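Naphthalene dioxygenase large subunit (Rhodococcus sp., PDB 2B1X) forms the large subunit of a Rieske-type non-haem iron dioxygenase, carrying a [2Fe-2S] cluster in one domain and a single iron in the other. Local coordinates at residues E5-Q8 against T9-G13; L14-V17 against N18-T22; I243-G246 against H247-L251; R381-G385 against Q386-T390. All blocks are in the same frame, centred on the assembly; numbering follows the deposited sequence.

Contacts 1 and 2 follow each other on helix 4-16, their centres about 12 Å apart: contact 1 is its regular body, contact 2 its end and the turn leading to strand 22-24. Both are partly buried, lying along helix 422-436. Contact 3 is the buried one, a hairpin inside the large antiparallel sheet of the catalytic domain. Contact 4, at the end of helix 369-382 and also partly buried, faces a second copy of the large subunit. The chemistry follows the place: repeating helix bonds in contact 1, shared carbonyls and a water in contact 2, paired strands in contact 3, a type I turn ending at Gly385 with polar ties to a neighbouring chain in contact 4.

Contact 1: E5-Q8 against T9-G13; sequences ELRQ and TLQKG
The amphipathic N-terminal helix 4-16 is regularly alpha-helical here, residues Glu5 to Gln8 accepting bonds from Thr9 to Lys12 one turn on. Thr9 doubles the first of them. Its backbone N and its OG1 both give to Glu5 O, each 3.0 Å away, and they reach that oxygen from opposite faces of its carbonyl plane. The hydroxyl gets there because OG1 lies beside the backbone N (chi1 -70°), folded back toward the preceding turn. This is a common way for a helical threonine to satisfy its side chain. The ladder continues with Leu10 N giving to Leu6 O at 2.9 Å, Gln11 N to Arg7 O and Lys12 N to Gln8 O. Leu6 and Leu10 belong to the apolar side of the helix, their chains crossing at a slant with Leu6 CD1 3.8 Å from Leu10 CG. Leu10 also bears on Trp431, Met435 and Leu436 of helix 422-436, while Leu6 leans on Val33 and Val36 of helix 31-40, so the helix packs on both. On another side the Arg7 chain leaves the backbone extended, turns at chi3 (-62°), and carries its guanidinium to a salt bridge with Glu438. The amide of Gln11 rests against the aliphatic part of that chain, its plane 64° from the guanidinium, with Gln11 NE2 3.8 Å from Arg7 CG.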
loop_
_atom_site.group_PDB
_atom_site.type_symbol
_atom_site.label_atom_id
_atom_site.label_comp_id
_atom_site.label_asym_id
_atom_site.label_seq_id
_atom_site.Cartn_x
_atom_site.Cartn_y
_atom_site.Cartn_z
ATOM N N GLU A 5 20.358 21.726 -7.720
ATOM C CA GLU A 5 20.966 20.704 -6.864
ATOM C C GLU A 5 21.341 19.435 -7.635
ATOM O O GLU A 5 22.448 18.966 -7.528
ATOM C CB GLU A 5 20.052 20.358 -5.692
ATOM C CG GLU A 5 19.867 21.475 -4.663
ATOM C CD GLU A 5 18.977 22.626 -5.159
ATOM O OE1 GLU A 5 18.067 22.385 -6.002
ATOM O OE2 GLU A 5 19.197 23.790 -4.704
ATOM N N LEU A 6 20.421 18.893 -8.421
ATOM C CA LEU A 6 20.725 17.654 -9.110
ATOM C C LEU A 6 21.812 17.917 -10.165
ATOM O O LEU A 6 22.739 17.144 -10.287
ATOM C CB LEU A 6 19.465 17.030 -9.717
ATOM C CG LEU A 6 19.652 15.732 -10.531
ATOM C CD1 LEU A 6 20.528 14.650 -9.799
ATOM C CD2 LEU A 6 18.307 15.145 -10.977
ATOM N N ARG A 7 21.688 19.014 -10.901
ATOM C CA ARG A 7 22.630 19.335 -11.952
ATOM C C ARG A 7 24.044 19.370 -11.369
ATOM O O ARG A 7 24.943 18.697 -11.870
ATOM C CB ARG A 7 22.284 20.665 -12.633
ATOM C CG ARG A 7 23.249 21.031 -13.777
ATOM C CD ARG A 7 22.867 22.270 -14.584
ATOM N NE ARG A 7 21.572 22.091 -15.246
ATOM C CZ ARG A 7 21.386 21.464 -16.417
ATOM N NH1 ARG A 7 22.426 20.951 -17.085
ATOM N NH2 ARG A 7 20.152 21.346 -16.922
ATOM N N GLN A 8 24.218 20.111 -10.283
ATOM C CA GLN A 8 25.526 20.296 -9.677
ATOM C C GLN A 8 26.059 18.966 -9.184
ATOM O O GLN A 8 27.254 18.675 -9.314
ATOM C CB GLN A 8 25.456 21.311 -8.539
ATOM C CG GLN A 8 25.401 22.790 -9.023
ATOM C CD GLN A 8 24.961 23.776 -7.928
ATOM O OE1 GLN A 8 25.031 23.468 -6.728
ATOM N NE2 GLN A 8 24.506 24.970 -8.344
ATOM N N THR A 9 25.161 18.141 -8.639
ATOM C CA THR A 9 25.551 16.809 -8.154
ATOM C C THR A 9 26.078 15.935 -9.291
ATOM O O THR A 9 27.083 15.203 -9.142
ATOM C CB THR A 9 24.353 16.125 -7.474
ATOM O OG1 THR A 9 24.051 16.776 -6.239
ATOM C CG2 THR A 9 24.701 14.710 -7.039
ATOM N N LEU A 10 25.385 15.981 -10.420
ATOM C CA LEU A 10 25.825 15.194 -11.563
ATOM C C LEU A 10 27.147 15.721 -12.125
ATOM O O LEU A 10 28.006 14.942 -12.493
ATOM C CB LEU A 10 24.740 15.146 -12.645
ATOM C CG LEU A 10 23.409 14.481 -12.228
ATOM C CD1 LEU A 10 22.257 14.824 -13.207
ATOM C CD2 LEU A 10 23.601 13.000 -12.126
ATOM N N GLN A 11 27.279 17.048 -12.205
ATOM C CA GLN A 11 28.530 17.676 -12.704
ATOM C C GLN A 11 29.712 17.320 -11.827
ATOM O O GLN A 11 30.770 16.951 -12.320
ATOM C CB GLN A 11 28.381 19.192 -12.858
ATOM C CG GLN A 11 27.519 19.571 -14.062
ATOM C CD GLN A 11 27.114 21.029 -14.115
ATOM O OE1 GLN A 11 27.190 21.749 -13.112
ATOM N NE2 GLN A 11 26.692 21.475 -15.290
ATOM N N LYS A 12 29.524 17.432 -10.519
ATOM C CA LYS A 12 30.536 17.023 -9.572
ATOM C C LYS A 12 30.859 15.519 -9.735
ATOM O O LYS A 12 32.023 15.120 -9.757
ATOM C CB LYS A 12 30.077 17.351 -8.137
ATOM C CG LYS A 12 31.246 17.259 -7.125
ATOM C CD LYS A 12 30.719 16.986 -5.730
ATOM C CE LYS A 12 31.828 16.935 -4.736
ATOM N NZ LYS A 12 32.253 15.531 -4.518
ATOM N N GLY A 13 29.819 14.707 -9.893
ATOM C CA GLY A 13 29.967 13.283 -10.082
ATOM C C GLY A 13 30.817 12.947 -11.291
ATOM O O GLY A 13 31.631 12.057 -11.242
#

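Contact 2: L14-V17 against N18-T22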
loop_
_atom_site.group_PDB
_atom_site.type_symbol
_atom_site.label_atom_id
_atom_site.label_comp_id
_atom_site.label_asym_id
_atom_site.label_seq_id
_atom_site.Cartn_x
_atom_site.Cartn_y
_atom_site.Cartn_z
ATOM N N LEU A 14 30.622 13.690 -12.378
ATOM C CA LEU A 14 31.328 13.443 -13.623
ATOM C C LEU A 14 32.823 13.737 -13.475
ATOM O O LEU A 14 33.657 13.079 -14.091
ATOM C CB LEU A 14 30.684 14.247 -14.752
ATOM C CG LEU A 14 30.525 13.582 -16.121
ATOM C CD1 LEU A 14 30.336 12.042 -16.066
ATOM C CD2 LEU A 14 29.386 14.232 -16.871
ATOM N N HIS A 15 33.165 14.681 -12.610
ATOM C CA HIS A 15 34.570 14.920 -12.275
ATOM C C HIS A 15 35.145 13.860 -11.318
ATOM O O HIS A 15 36.266 13.402 -11.507
ATOM C CB HIS A 15 34.762 16.323 -11.716
ATOM C CG HIS A 15 36.088 16.531 -11.050
ATOM N ND1 HIS A 15 37.240 16.843 -11.750
ATOM C CD2 HIS A 15 36.448 16.467 -9.743
ATOM C CE1 HIS A 15 38.253 16.949 -10.904
ATOM N NE2 HIS A 15 37.799 16.731 -9.680
ATOM N N ASP A 16 34.378 13.470 -10.304
ATOM C CA ASP A 16 34.885 12.570 -9.263
ATOM C C ASP A 16 35.126 11.154 -9.747
ATOM O O ASP A 16 36.008 10.466 -9.244
ATOM C CB ASP A 16 33.913 12.500 -8.083
ATOM C CG ASP A 16 33.816 13.802 -7.324
ATOM O OD1 ASP A 16 34.705 14.687 -7.469
ATOM O OD2 ASP A 16 32.861 14.023 -6.544
ATOM N N VAL A 17 34.322 10.713 -10.704
ATOM C CA VAL A 17 34.334 9.326 -11.128
ATOM C C VAL A 17 35.706 8.932 -11.647
ATOM O O VAL A 17 36.137 7.806 -11.434
ATOM C CB VAL A 17 33.197 8.992 -12.140
ATOM C CG1 VAL A 17 33.447 9.622 -13.514
ATOM C CG2 VAL A 17 33.030 7.512 -12.276
ATOM N N ASN A 18 36.413 9.866 -12.270
ATOM C CA ASN A 18 37.757 9.566 -12.772
ATOM C C ASN A 18 38.915 10.262 -12.056
ATOM O O ASN A 18 40.052 10.123 -12.471
ATOM C CB ASN A 18 37.871 9.843 -14.278
ATOM C CG ASN A 18 36.928 9.002 -15.100
ATOM O OD1 ASN A 18 36.858 7.764 -14.938
ATOM N ND2 ASN A 18 36.181 9.665 -15.996
ATOM N N SER A 19 38.650 11.027 -11.006
ATOM C CA SER A 19 39.757 11.594 -10.227
ATOM C C SER A 19 39.835 10.938 -8.842
ATOM O O SER A 19 40.750 10.156 -8.589
ATOM C CB SER A 19 39.668 13.113 -10.148
ATOM O OG SER A 19 38.377 13.476 -9.708
ATOM N N ASP A 20 38.863 11.226 -7.967
ATOM C CA ASP A 20 38.750 10.538 -6.670
ATOM C C ASP A 20 38.345 9.061 -6.830
ATOM O O ASP A 20 38.551 8.282 -5.923
ATOM C CB ASP A 20 37.718 11.247 -5.762
ATOM C CG ASP A 20 38.193 12.610 -5.266
ATOM O OD1 ASP A 20 39.375 12.971 -5.487
ATOM O OD2 ASP A 20 37.457 13.407 -4.642
ATOM N N TRP A 21 37.770 8.703 -7.986
ATOM C CA TRP A 21 37.108 7.401 -8.202
ATOM C C TRP A 21 35.957 7.174 -7.194
ATOM O O TRP A 21 35.867 6.107 -6.577
ATOM C CB TRP A 21 38.106 6.230 -8.160
ATOM C CG TRP A 21 39.149 6.215 -9.292
ATOM C CD1 TRP A 21 39.574 7.291 -10.032
ATOM C CD2 TRP A 21 39.866 5.077 -9.804
ATOM N NE1 TRP A 21 40.517 6.895 -10.954
ATOM C CE2 TRP A 21 40.729 5.547 -10.831
ATOM C CE3 TRP A 21 39.904 3.713 -9.473
ATOM C CZ2 TRP A 21 41.588 4.697 -11.554
ATOM C CZ3 TRP A 21 40.767 2.871 -10.175
ATOM C CH2 TRP A 21 41.592 3.370 -11.216
ATOM N N THR A 22 35.139 8.202 -7.001
ATOM C CA THR A 22 33.926 8.095 -6.191
ATOM C C THR A 22 32.751 8.568 -7.017
ATOM O O THR A 22 32.946 9.151 -8.074
ATOM C CB THR A 22 33.999 8.908 -4.888
ATOM O OG1 THR A 22 34.025 10.307 -5.194
ATOM C CG2 THR A 22 35.311 8.638 -4.119
HETATM O O HOH W 1 31.688 11.732 -5.679
#
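His15, in the C-terminal part of helix 4-16, where the chain leaves the helix toward strand 22-24, meets Ser19 twice. Ser19 OG gives a hydrogen bond to His15 O at 2.8 Å, coming from above the carbonyl plane, and Ser19 N adds a weak one. The same hydroxyl oxygen sits 3.3 Å above one face of the imidazole of His15, displaced toward its rim. It is placed there by chi1 of 52°, which sets OG between the backbone N and the carbonyl carbon of Ser19. Asp16 O collects the amides of the departing chain. It takes Ser19 N at 3.2 Å, again from above its carbonyl plane, and weak bonds from Trp21 N and Thr22 N, so three amides gather on one oxygen. The carboxylate of Asp16 runs alongside that of Asp20, their planes only 15° apart and Asp16 OD1 4.1 Å from Asp20 OD2. The mutual repulsion is probably eased by the salt bridge of Asp16 to Lys12. A water links Asp16 to Thr22, donating to Asp16 OD2 at 2.7 Å and lying 2.8 Å from Thr22 OG1. Val17 follows, close to Trp21, whose indole forms a cation-pi pair with Arg425 of helix 422-436. Val17 O meets the CA-H of that tryptophan, Trp21 CA lying 3.4 Å from the oxygen.

Contact 3: I243-G246 against H247-L251; sequences IHTG and HGHGL
Ile243 and Leu251 make the hydrogen-bonded pair of an antiparallel hairpin: Ile243 N gives to Leu251 O and Leu251 N gives back to Ile243 O, each bond 2.9 Å and close to straight. A third bond, Thr245 N to His249 O at 3.0 Å, closes the ladder at the turn end. Between the Ile243-Leu251 pair and the Thr245 bond, His244 faces Gly250 as a non-hydrogen-bonded pair, their CA atoms just 4.0 Å apart, as the glycine has no side chain. The strands are joined by a type I' turn from Gly246 to His249, with His247 and Gly248 at its two central positions, both at positive phi. Packing then spreads outward from Thr245, whose CG2 meets the edge of the His249 imidazole in plane, 3.6 Å from His249 CD2. His247 O lies over the centre of one face of that same ring. At the other end the side chains of Ile243 and Leu251 run alongside each other, Ile243 CB 4.0 Å from Leu251 CD2. Leu251 CG sits between the backbone N and the carbonyl carbon (chi1 68°), which brings CD2 toward Ile243. The ring of His249 is fixed further: ND1 accepts from Phe299 N and NE2 bonds to Tyr169 O. In the large antiparallel sheet the hairpin lies between strands 413-415 and 293-298; Tyr176 of helix 174-181 packs on Ile243 and Leu251, and helix 422-436 touches His244.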
loop_
_atom_site.group_PDB
_atom_site.type_symbol
_atom_site.label_atom_id
_atom_site.label_comp_id
_atom_site.label_asym_id
_atom_site.label_seq_id
_atom_site.Cartn_x
_atom_site.Cartn_y
_atom_site.Cartn_z
ATOM N N ILE A 243 36.676 -5.915 -18.216
ATOM C CA ILE A 243 36.641 -5.270 -19.543
ATOM C C ILE A 243 35.482 -4.302 -19.716
ATOM O O ILE A 243 34.340 -4.610 -19.372
ATOM C CB ILE A 243 36.515 -6.334 -20.673
ATOM C CG1 ILE A 243 37.663 -7.360 -20.618
ATOM C CG2 ILE A 243 36.343 -5.658 -22.064
ATOM C CD1 ILE A 243 37.166 -8.796 -20.829
ATOM N N HIS A 244 35.755 -3.120 -20.254
ATOM C CA HIS A 244 34.634 -2.256 -20.559
ATOM C C HIS A 244 34.786 -1.645 -21.913
ATOM O O HIS A 244 35.864 -1.618 -22.494
ATOM C CB HIS A 244 34.368 -1.199 -19.485
ATOM C CG HIS A 244 35.325 -0.055 -19.495
ATOM N ND1 HIS A 244 36.480 -0.039 -18.740
ATOM C CD2 HIS A 244 35.291 1.124 -20.154
ATOM C CE1 HIS A 244 37.104 1.107 -18.926
ATOM N NE2 HIS A 244 36.400 1.836 -19.775
ATOM N N THR A 245 33.681 -1.084 -22.345
ATOM C CA THR A 245 33.465 -0.676 -23.713
ATOM C C THR A 245 32.829 0.732 -23.625
ATOM O O THR A 245 32.569 1.198 -22.527
ATOM C CB THR A 245 32.531 -1.793 -24.206
ATOM O OG1 THR A 245 33.223 -2.613 -25.140
ATOM C CG2 THR A 245 31.213 -1.338 -24.791
ATOM N N GLY A 246 32.604 1.414 -24.746
ATOM C CA GLY A 246 31.841 2.654 -24.722
ATOM C C GLY A 246 30.367 2.368 -24.402
ATOM O O GLY A 246 29.984 1.213 -24.280
ATOM N N HIS A 247 29.552 3.410 -24.263
ATOM C CA HIS A 247 28.112 3.269 -23.888
ATOM C C HIS A 247 27.834 2.523 -22.562
ATOM O O HIS A 247 26.774 1.864 -22.392
ATOM C CB HIS A 247 27.264 2.643 -25.007
ATOM C CG HIS A 247 27.512 3.233 -26.358
ATOM N ND1 HIS A 247 26.890 4.380 -26.789
ATOM C CD2 HIS A 247 28.296 2.831 -27.376
ATOM C CE1 HIS A 247 27.284 4.666 -28.017
ATOM N NE2 HIS A 247 28.139 3.738 -28.397
ATOM N N GLY A 248 28.753 2.646 -21.609
ATOM C CA GLY A 248 28.480 2.126 -20.277
ATOM C C GLY A 248 28.575 0.620 -20.116
ATOM O O GLY A 248 28.370 0.128 -18.996
ATOM N N HIS A 249 28.916 -0.116 -21.181
ATOM C CA HIS A 249 28.890 -1.589 -21.105
ATOM C C HIS A 249 30.168 -2.144 -20.491
ATOM O O HIS A 249 31.264 -1.609 -20.711
ATOM C CB HIS A 249 28.716 -2.252 -22.465
ATOM C CG HIS A 249 27.626 -1.693 -23.320
ATOM N ND1 HIS A 249 26.319 -1.595 -22.898
ATOM C CD2 HIS A 249 27.641 -1.255 -24.603
ATOM C CE1 HIS A 249 25.577 -1.113 -23.879
ATOM N NE2 HIS A 249 26.355 -0.884 -24.920
ATOM N N GLY A 250 30.042 -3.245 -19.737
ATOM C CA GLY A 250 31.236 -3.915 -19.255
ATOM C C GLY A 250 30.928 -5.330 -18.812
ATOM O O GLY A 250 29.757 -5.678 -18.580
ATOM N N LEU A 251 31.988 -6.098 -18.606
ATOM C CA LEU A 251 31.906 -7.496 -18.178
ATOM C C LEU A 251 33.193 -7.944 -17.499
ATOM O O LEU A 251 34.228 -7.288 -17.608
ATOM C CB LEU A 251 31.684 -8.418 -19.370
ATOM C CG LEU A 251 32.773 -8.607 -20.423
ATOM C CD1 LEU A 251 32.605 -9.978 -21.110
ATOM C CD2 LEU A 251 32.784 -7.478 -21.463
#

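Contact 4: R381-G385 against Q386-T390; sequences RVMGG and QFAKT
The carbonyl of Gly385 is approached from opposite sides of its plane by Ala388 CB and Lys389 CG, both tilted from it, at 3.4 Å and 3.3 Å from Gly385 O. That oxygen takes Lys389 N in a hydrogen bond of 2.9 Å. The Phe387 side chain leaves the backbone away from residues 381-385 and packs on Pro146 of the second subunit. Upstream, a type I turn from Val382 to Gly385 takes over from the last helical residues, and Val382 O comes within 3.3 Å of Ala388 CB. Met383 reaches forward to the same alanine, bent at chi2 (-50°) and again at chi3, with Met383 CE 3.8 Å from Ala388 CB. The Lys389 chain runs extended past Met383 O to a salt bridge with Asp30. Further on, Thr390 OG1 gives to Phe387 O at 2.8 Å, on a lone pair in the carbonyl plane, and Thr390 N shares that oxygen. Asp69 of the second subunit accepts from Phe387 N and Ala388 N, and its Arg143 bonds Phe387 O and Thr390 OG1. The chain thus passes from helix 369-382 to strand 392-394 along a subunit interface, with Met383 resting on Ala25 and Ile28 within its own chain.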
loop_
_atom_site.group_PDB
_atom_site.type_symbol
_atom_site.label_atom_id
_atom_site.label_comp_id
_atom_site.label_asym_id
_atom_site.label_seq_id
_atom_site.Cartn_x
_atom_site.Cartn_y
_atom_site.Cartn_z
ATOM N N ARG A 381 17.193 1.395 1.140
ATOM C CA ARG A 381 16.499 1.993 2.271
ATOM C C ARG A 381 17.319 3.094 2.943
ATOM O O ARG A 381 16.831 4.198 3.155
ATOM C CB ARG A 381 16.144 0.936 3.324
ATOM C CG ARG A 381 15.405 1.524 4.552
ATOM C CD ARG A 381 14.845 0.493 5.481
ATOM N NE ARG A 381 14.078 1.134 6.548
ATOM C CZ ARG A 381 14.083 0.709 7.810
ATOM N NH1 ARG A 381 14.804 -0.357 8.131
ATOM N NH2 ARG A 381 13.368 1.348 8.733
ATOM N N VAL A 382 18.542 2.762 3.308
ATOM C CA VAL A 382 19.333 3.689 4.055
ATOM C C VAL A 382 19.833 4.855 3.141
ATOM O O VAL A 382 20.059 5.971 3.617
ATOM C CB VAL A 382 20.378 2.929 4.944
ATOM C CG1 VAL A 382 21.644 2.512 4.167
ATOM C CG2 VAL A 382 20.704 3.732 6.194
ATOM N N MET A 383 19.870 4.614 1.821
ATOM C CA MET A 383 20.215 5.649 0.856
ATOM C C MET A 383 19.121 6.648 0.497
ATOM O O MET A 383 19.377 7.565 -0.306
ATOM C CB MET A 383 20.835 5.058 -0.424
ATOM C CG MET A 383 22.275 4.484 -0.282
ATOM S SD MET A 383 23.572 5.490 0.514
ATOM C CE MET A 383 23.026 7.103 0.091
ATOM N N GLY A 384 17.916 6.462 1.060
ATOM C CA GLY A 384 16.867 7.472 1.043
ATOM C C GLY A 384 17.029 8.570 2.100
ATOM O O GLY A 384 16.307 9.560 2.078
ATOM N N GLY A 385 18.005 8.439 3.008
ATOM C CA GLY A 385 18.208 9.479 4.006
ATOM C C GLY A 385 18.922 10.710 3.429
ATOM O O GLY A 385 19.907 10.580 2.669
ATOM N N GLN A 386 18.451 11.900 3.804
ATOM C CA GLN A 386 18.985 13.133 3.273
ATOM C C GLN A 386 20.463 13.338 3.609
ATOM O O GLN A 386 21.224 13.836 2.786
ATOM C CB GLN A 386 18.130 14.333 3.736
ATOM C CG GLN A 386 18.380 14.736 5.177
ATOM C CD GLN A 386 17.475 15.832 5.669
ATOM O OE1 GLN A 386 17.066 16.712 4.903
ATOM N NE2 GLN A 386 17.146 15.773 6.956
ATOM N N PHE A 387 20.885 12.931 4.801
ATOM C CA PHE A 387 22.300 12.968 5.171
ATOM C C PHE A 387 23.117 11.881 4.446
ATOM O O PHE A 387 24.223 12.133 3.949
ATOM C CB PHE A 387 22.464 12.818 6.687
ATOM C CG PHE A 387 23.889 12.898 7.174
ATOM C CD1 PHE A 387 24.602 14.095 7.150
ATOM C CD2 PHE A 387 24.515 11.757 7.693
ATOM C CE1 PHE A 387 25.947 14.159 7.628
ATOM C CE2 PHE A 387 25.822 11.792 8.147
ATOM C CZ PHE A 387 26.568 12.983 8.136
ATOM N N ALA A 388 22.564 10.682 4.355
ATOM C CA ALA A 388 23.214 9.612 3.613
ATOM C C ALA A 388 23.541 10.062 2.159
ATOM O O ALA A 388 24.610 9.750 1.594
ATOM C CB ALA A 388 22.285 8.367 3.605
ATOM N N LYS A 389 22.624 10.837 1.602
ATOM C CA LYS A 389 22.645 11.259 0.203
ATOM C C LYS A 389 23.732 12.285 -0.090
ATOM O O LYS A 389 24.068 12.484 -1.250
ATOM C CB LYS A 389 21.298 11.846 -0.179
ATOM C CG LYS A 389 20.227 10.817 -0.638
ATOM C CD LYS A 389 18.906 11.600 -0.862
ATOM C CE LYS A 389 17.951 10.883 -1.786
ATOM N NZ LYS A 389 16.599 11.466 -1.684
ATOM N N THR A 390 24.271 12.922 0.948
ATOM C CA THR A 390 25.338 13.911 0.785
ATOM C C THR A 390 26.710 13.276 0.741
ATOM O O THR A 390 27.722 13.933 0.474
ATOM C CB THR A 390 25.295 14.981 1.902
ATOM O OG1 THR A 390 25.618 14.381 3.168
ATOM C CG2 THR A 390 23.911 15.604 2.063
#